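Local structure of glutathione S-transferase 2 (1TW9) at residues 44-49 with 58-63; 7-12 with 34-39. The protein probably catalyses the conjugation of glutathione to electrophilic substrates, releasing a halide and a proton. One frame throughout, in Å; residues are numbered along the deposited sequence.

Contact 1 (44-49 with 58-63)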
loop_
_atom_site.group_PDB
_atom_site.type_symbol
_atom_site.label_atom_id
_atom_site.label_comp_id
_atom_site.label_asym_id
_atom_site.label_seq_id
_atom_site.Cartn_x
_atom_site.Cartn_y
_atom_site.Cartn_z
ATOM N N ALA A 44 -9.735 -0.856 20.903
ATOM C CA ALA A 44 -8.824 -1.921 21.317
ATOM C C ALA A 44 -9.070 -3.241 20.552
ATOM O O ALA A 44 -8.203 -4.110 20.573
ATOM C CB ALA A 44 -8.926 -2.151 22.790
ATOM N N THR A 45 -10.236 -3.389 19.897
ATOM C CA THR A 45 -10.622 -4.647 19.242
ATOM C C THR A 45 -10.133 -4.675 17.787
ATOM O O THR A 45 -10.198 -5.711 17.149
ATOM C CB THR A 45 -12.180 -4.886 19.234
ATOM O OG1 THR A 45 -12.831 -3.973 18.337
ATOM C CG2 THR A 45 -12.869 -4.660 20.629
ATOM N N PHE A 46 -9.670 -3.541 17.277
ATOM C CA PHE A 46 -9.233 -3.470 15.863
ATOM C C PHE A 46 -7.725 -3.705 15.806
ATOM O O PHE A 46 -7.001 -3.268 16.715
ATOM C CB PHE A 46 -9.611 -2.136 15.239
ATOM C CG PHE A 46 -11.075 -1.821 15.340
ATOM C CD1 PHE A 46 -11.502 -0.625 15.885
ATOM C CD2 PHE A 46 -12.021 -2.712 14.930
ATOM C CE1 PHE A 46 -12.843 -0.327 15.931
ATOM C CE2 PHE A 46 -13.355 -2.410 15.001
ATOM C CZ PHE A 46 -13.760 -1.227 15.540
ATOM N N PRO A 47 -7.279 -4.377 14.729
ATOM C CA PRO A 47 -5.883 -4.796 14.619
ATOM C C PRO A 47 -4.842 -3.722 14.875
ATOM O O PRO A 47 -3.847 -3.971 15.567
ATOM C CB PRO A 47 -5.802 -5.316 13.209
ATOM C CG PRO A 47 -7.172 -5.902 12.958
ATOM C CD PRO A 47 -8.057 -4.834 13.579
ATOM N N PHE A 48 -5.084 -2.512 14.397
ATOM C CA PHE A 48 -4.188 -1.423 14.612
ATOM C C PHE A 48 -4.899 -0.218 15.242
ATOM O O PHE A 48 -4.495 0.927 15.053
ATOM C CB PHE A 48 -3.514 -1.021 13.325
ATOM C CG PHE A 48 -2.896 -2.197 12.611
ATOM C CD1 PHE A 48 -3.523 -2.719 11.489
ATOM C CD2 PHE A 48 -1.732 -2.776 13.085
ATOM C CE1 PHE A 48 -2.999 -3.828 10.854
ATOM C CE2 PHE A 48 -1.158 -3.875 12.438
ATOM C CZ PHE A 48 -1.806 -4.402 11.341
ATOM N N GLY A 49 -5.947 -0.501 15.981
ATOM C CA GLY A 49 -6.693 0.560 16.710
ATOM C C GLY A 49 -7.474 1.530 15.824
ATOM O O GLY A 49 -7.810 2.654 16.237
ATOM N N GLY A 58 -15.733 -13.680 10.045
ATOM C CA GLY A 58 -15.348 -13.332 11.395
ATOM C C GLY A 58 -13.870 -13.036 11.629
ATOM O O GLY A 58 -13.497 -12.764 12.764
ATOM N N GLN A 59 -13.057 -13.121 10.587
ATOM C CA GLN A 59 -11.611 -12.894 10.663
ATOM C C GLN A 59 -11.342 -11.454 10.201
ATOM O O GLN A 59 -11.810 -11.032 9.133
ATOM C CB GLN A 59 -10.858 -13.927 9.847
ATOM C CG GLN A 59 -11.222 -15.362 10.237
ATOM C CD GLN A 59 -10.862 -15.673 11.674
ATOM O OE1 GLN A 59 -9.780 -15.288 12.143
ATOM N NE2 GLN A 59 -11.764 -16.392 12.403
ATOM N N GLN A 60 -10.619 -10.703 11.035
ATOM C CA GLN A 60 -10.388 -9.280 10.763
ATOM C C GLN A 60 -9.224 -9.039 9.814
ATOM O O GLN A 60 -8.181 -9.678 9.925
ATOM C CB GLN A 60 -10.083 -8.501 12.033
ATOM C CG GLN A 60 -11.145 -8.474 13.068
ATOM C CD GLN A 60 -10.714 -7.655 14.228
ATOM O OE1 GLN A 60 -9.657 -7.952 14.806
ATOM N NE2 GLN A 60 -11.513 -6.628 14.602
ATOM N N LEU A 61 -9.414 -8.040 8.970
ATOM C CA LEU A 61 -8.400 -7.514 8.094
ATOM C C LEU A 61 -8.521 -5.993 8.102
ATOM O O LEU A 61 -9.585 -5.445 7.715
ATOM C CB LEU A 61 -8.618 -7.998 6.675
ATOM C CG LEU A 61 -7.719 -7.372 5.543
ATOM C CD1 LEU A 61 -6.226 -7.683 5.775
ATOM C CD2 LEU A 61 -8.140 -7.773 4.159
ATOM N N ALA A 62 -7.437 -5.354 8.512
ATOM C CA ALA A 62 -7.429 -3.898 8.645
ATOM C C ALA A 62 -6.668 -3.280 7.458
ATOM O O ALA A 62 -6.080 -3.975 6.648
ATOM C CB ALA A 62 -6.784 -3.477 9.932
ATOM N N GLN A 63 -6.731 -1.961 7.386
ATOM C CA GLN A 63 -5.964 -1.111 6.479
ATOM C C GLN A 63 -6.686 -1.024 5.112
ATOM O O GLN A 63 -6.832 -1.983 4.378
ATOM C CB GLN A 63 -4.524 -1.504 6.332
ATOM C CG GLN A 63 -3.703 -1.467 7.607
ATOM C CD GLN A 63 -3.374 -0.076 8.044
ATOM O OE1 GLN A 63 -2.973 0.138 9.175
ATOM N NE2 GLN A 63 -3.581 0.885 7.156
#
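Q60 donates one hydrogen bond to the main chain of T45. Its NE2 lies 3.0 Å from T45 O, and the N-H points at the oxygen at 152°. T45 O lies nearly in the amide plane of Q60, but NE2 sits above the carbonyl plane of T45. Q60 is extended beyond CG (chi2 -179°), which carries the amide across to the loop. The same NE2 approaches the edge of the F46 ring, 4.0 Å from CD2. T45 OG1 turns elsewhere, to L42 O.

The 44-49 loop packs beside strand 59-62, an edge strand of the sheet within this chain, in the thioredoxin-like N-terminal domain. A type I turn from F46 to G49 folds the loop back, with G49 N bonded to F46 O. P47 and F48 come at its middle and both reach the strand.

The apolar contacts centre on A62. P47 CB meets A62 CB at 3.9 Å. F48 CD1 lies 3.7 Å from A62 CB, which sits at the edge of the F48 ring. P47 CB also lies over one face of F48. Q63, the N-cap of helix 64-75, sends its CG to within 4.1 Å of F48 CE1. F48 further packs on A94 of the second subunit, and Q63 packs on D93 of that subunit.

Contact 2 (7-12 with 34-39)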
loop_
_atom_site.group_PDB
_atom_site.type_symbol
_atom_site.label_atom_id
_atom_site.label_comp_id
_atom_site.label_asym_id
_atom_site.label_seq_id
_atom_site.Cartn_x
_atom_site.Cartn_y
_atom_site.Cartn_z
ATOM N N THR A 7 -16.485 -2.352 8.826
ATOM C CA THR A 7 -16.715 -1.410 9.937
ATOM C C THR A 7 -15.865 -0.139 9.628
ATOM O O THR A 7 -14.644 -0.211 9.357
ATOM C CB THR A 7 -16.306 -2.057 11.266
ATOM O OG1 THR A 7 -17.187 -3.180 11.554
ATOM C CG2 THR A 7 -16.537 -1.061 12.374
ATOM N N TYR A 8 -16.538 1.007 9.697
ATOM C CA TYR A 8 -15.919 2.289 9.420
ATOM C C TYR A 8 -16.790 3.357 10.088
ATOM O O TYR A 8 -17.737 3.047 10.755
ATOM C CB TYR A 8 -15.721 2.505 7.916
ATOM C CG TYR A 8 -14.915 3.736 7.593
ATOM C CD1 TYR A 8 -13.628 3.889 8.075
ATOM C CD2 TYR A 8 -15.445 4.759 6.835
ATOM C CE1 TYR A 8 -12.911 5.021 7.799
ATOM C CE2 TYR A 8 -14.759 5.880 6.580
ATOM C CZ TYR A 8 -13.445 6.005 7.063
ATOM O OH TYR A 8 -12.702 7.148 6.806
ATOM N N PHE A 9 -16.435 4.621 9.925
ATOM C CA PHE A 9 -17.264 5.711 10.327
ATOM C C PHE A 9 -18.382 5.963 9.332
ATOM O O PHE A 9 -18.426 5.335 8.242
ATOM C CB PHE A 9 -16.395 6.941 10.490
ATOM C CG PHE A 9 -15.417 6.806 11.607
ATOM C CD1 PHE A 9 -15.875 6.652 12.907
ATOM C CD2 PHE A 9 -14.064 6.835 11.383
ATOM C CE1 PHE A 9 -14.999 6.506 13.957
ATOM C CE2 PHE A 9 -13.188 6.720 12.466
ATOM C CZ PHE A 9 -13.673 6.544 13.723
ATOM N N ASN A 10 -19.327 6.819 9.732
ATOM C CA ASN A 10 -20.414 7.193 8.822
ATOM C C ASN A 10 -19.935 8.241 7.859
ATOM O O ASN A 10 -20.237 9.415 7.967
ATOM C CB ASN A 10 -21.696 7.688 9.528
ATOM C CG ASN A 10 -22.832 7.895 8.567
ATOM O OD1 ASN A 10 -22.816 7.357 7.482
ATOM N ND2 ASN A 10 -23.823 8.682 8.979
ATOM N N GLY A 11 -19.188 7.760 6.896
ATOM C CA GLY A 11 -18.738 8.539 5.800
ATOM C C GLY A 11 -18.097 7.701 4.735
ATOM O O GLY A 11 -17.897 6.528 4.898
ATOM N N ARG A 12 -17.764 8.370 3.640
ATOM C CA ARG A 12 -17.110 7.727 2.498
ATOM C C ARG A 12 -15.683 7.437 2.953
ATOM O O ARG A 12 -15.360 6.310 3.283
ATOM C CB ARG A 12 -17.140 8.613 1.221
ATOM C CG ARG A 12 -18.551 8.905 0.740
ATOM C CD ARG A 12 -18.583 9.742 -0.509
ATOM N NE ARG A 12 -17.880 11.024 -0.317
ATOM C CZ ARG A 12 -18.406 12.049 0.315
ATOM N NH1 ARG A 12 -19.651 11.975 0.719
ATOM N NH2 ARG A 12 -17.748 13.191 0.461
ATOM N N LEU A 34 -19.989 3.407 12.466
ATOM C CA LEU A 34 -19.878 3.772 13.858
ATOM C C LEU A 34 -19.918 5.258 14.076
ATOM O O LEU A 34 -19.411 6.018 13.278
ATOM C CB LEU A 34 -18.557 3.228 14.391
ATOM C CG LEU A 34 -18.343 1.715 14.319
ATOM C CD1 LEU A 34 -17.030 1.376 14.879
ATOM C CD2 LEU A 34 -19.458 0.925 15.044
ATOM N N THR A 35 -20.469 5.674 15.223
ATOM C CA THR A 35 -20.228 7.003 15.719
ATOM C C THR A 35 -18.883 7.007 16.472
ATOM O O THR A 35 -18.359 5.954 16.845
ATOM C CB THR A 35 -21.345 7.435 16.676
ATOM O OG1 THR A 35 -21.416 6.525 17.794
ATOM C CG2 THR A 35 -22.752 7.326 16.019
ATOM N N GLN A 36 -18.333 8.191 16.681
ATOM C CA GLN A 36 -17.126 8.331 17.500
ATOM C C GLN A 36 -17.368 7.688 18.860
ATOM O O GLN A 36 -16.477 7.068 19.436
ATOM C CB GLN A 36 -16.761 9.800 17.717
ATOM C CG GLN A 36 -15.278 10.168 17.526
ATOM C CD GLN A 36 -14.283 9.078 17.924
ATOM O OE1 GLN A 36 -13.364 8.780 17.173
ATOM N NE2 GLN A 36 -14.450 8.514 19.111
ATOM N N GLU A 37 -18.584 7.844 19.366
ATOM C CA GLU A 37 -18.935 7.355 20.673
ATOM C C GLU A 37 -18.969 5.830 20.716
ATOM O O GLU A 37 -18.539 5.228 21.708
ATOM C CB GLU A 37 -20.281 7.957 21.125
ATOM C CG GLU A 37 -20.222 9.437 21.484
ATOM C CD GLU A 37 -20.177 10.404 20.296
ATOM O OE1 GLU A 37 -20.418 9.996 19.127
ATOM O OE2 GLU A 37 -19.898 11.607 20.569
ATOM N N THR A 38 -19.454 5.178 19.659
ATOM C CA THR A 38 -19.445 3.716 19.691
ATOM C C THR A 38 -18.082 3.161 19.295
ATOM O O THR A 38 -17.758 2.029 19.653
ATOM C CB THR A 38 -20.546 3.099 18.827
ATOM O OG1 THR A 38 -20.449 1.664 18.868
ATOM C CG2 THR A 38 -20.338 3.431 17.402
ATOM N N PHE A 39 -17.302 3.955 18.572
ATOM C CA PHE A 39 -15.938 3.548 18.179
ATOM C C PHE A 39 -15.016 3.389 19.390
ATOM O O PHE A 39 -14.225 2.446 19.442
ATOM C CB PHE A 39 -15.330 4.586 17.245
ATOM C CG PHE A 39 -13.851 4.383 16.975
ATOM C CD1 PHE A 39 -13.424 3.478 16.021
ATOM C CD2 PHE A 39 -12.894 5.069 17.702
ATOM C CE1 PHE A 39 -12.069 3.294 15.780
ATOM C CE2 PHE A 39 -11.562 4.873 17.453
ATOM C CZ PHE A 39 -11.166 3.963 16.464
#
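The main-chain N of L34 donates to Y8 O over 2.9 Å, nearly straight at 170°. This bond joins the ends of strands 4-9 and 30-34. The two strands run parallel, with helix 16-24 between them in sequence, so they form the beta-alpha-beta crossover that begins the thioredoxin-like domain. Y8 also bonds through its main chain to V32.

Side chains pack at two places. T7 CG2 touches L34 CD1 at 3.5 Å, and L34 CG is close behind. The methyl is anti to the backbone N of T7 (chi1 -66° for OG1), which directs it at the leucine.

The F9 ring reaches the short helix 36-39. Its CZ lies over one face of the F39 ring, offset toward the rim. The two ring planes are inclined at 50°, neither stacked nor perpendicular. F9 CE1 also meets F39 CB at 3.8 Å. L34 O faces the edge of the F9 ring in its plane, 3.6 Å from CD1. An alanine at F9 would remove this ring and is likely to leave a gap against the F39 ring.

T35 caps that helix: its OG1 accepts from T38 N at 3.0 Å. F39 N bonds to T35 O, an i to i+4 bond of the short helix.

The polar ends of Y8 and N10 bond outside the contact, Y8 OH with A14 N and N10 OD1 with R33 NH1. One directional backbone bond therefore fixes the strand end across this contact, while hydrocarbon packing, without any charge pair, holds the helix to it.

In the fold
The centres of contacts 1 and 2 lie about 14 Å apart, and both reach the same four-stranded sheet. F46 connects them. Its CE1 is 3.7 Å from F39 CE1, and its CZ is 4.2 Å from both T7 CG2 and L34 CD1. G49 O also packs on F39 CZ at 3.6 Å. The 44-49 loop thus lies between strand 59-62 and the helix 36-39 side of the domain. Contact 1 faces the second subunit, whereas contact 2 touches no other chain. No ligand is bound in this apo form, so no distance to the glutathione site can be given. Relatives bind glutathione largely through this N-terminal domain, and this protein probably does the same.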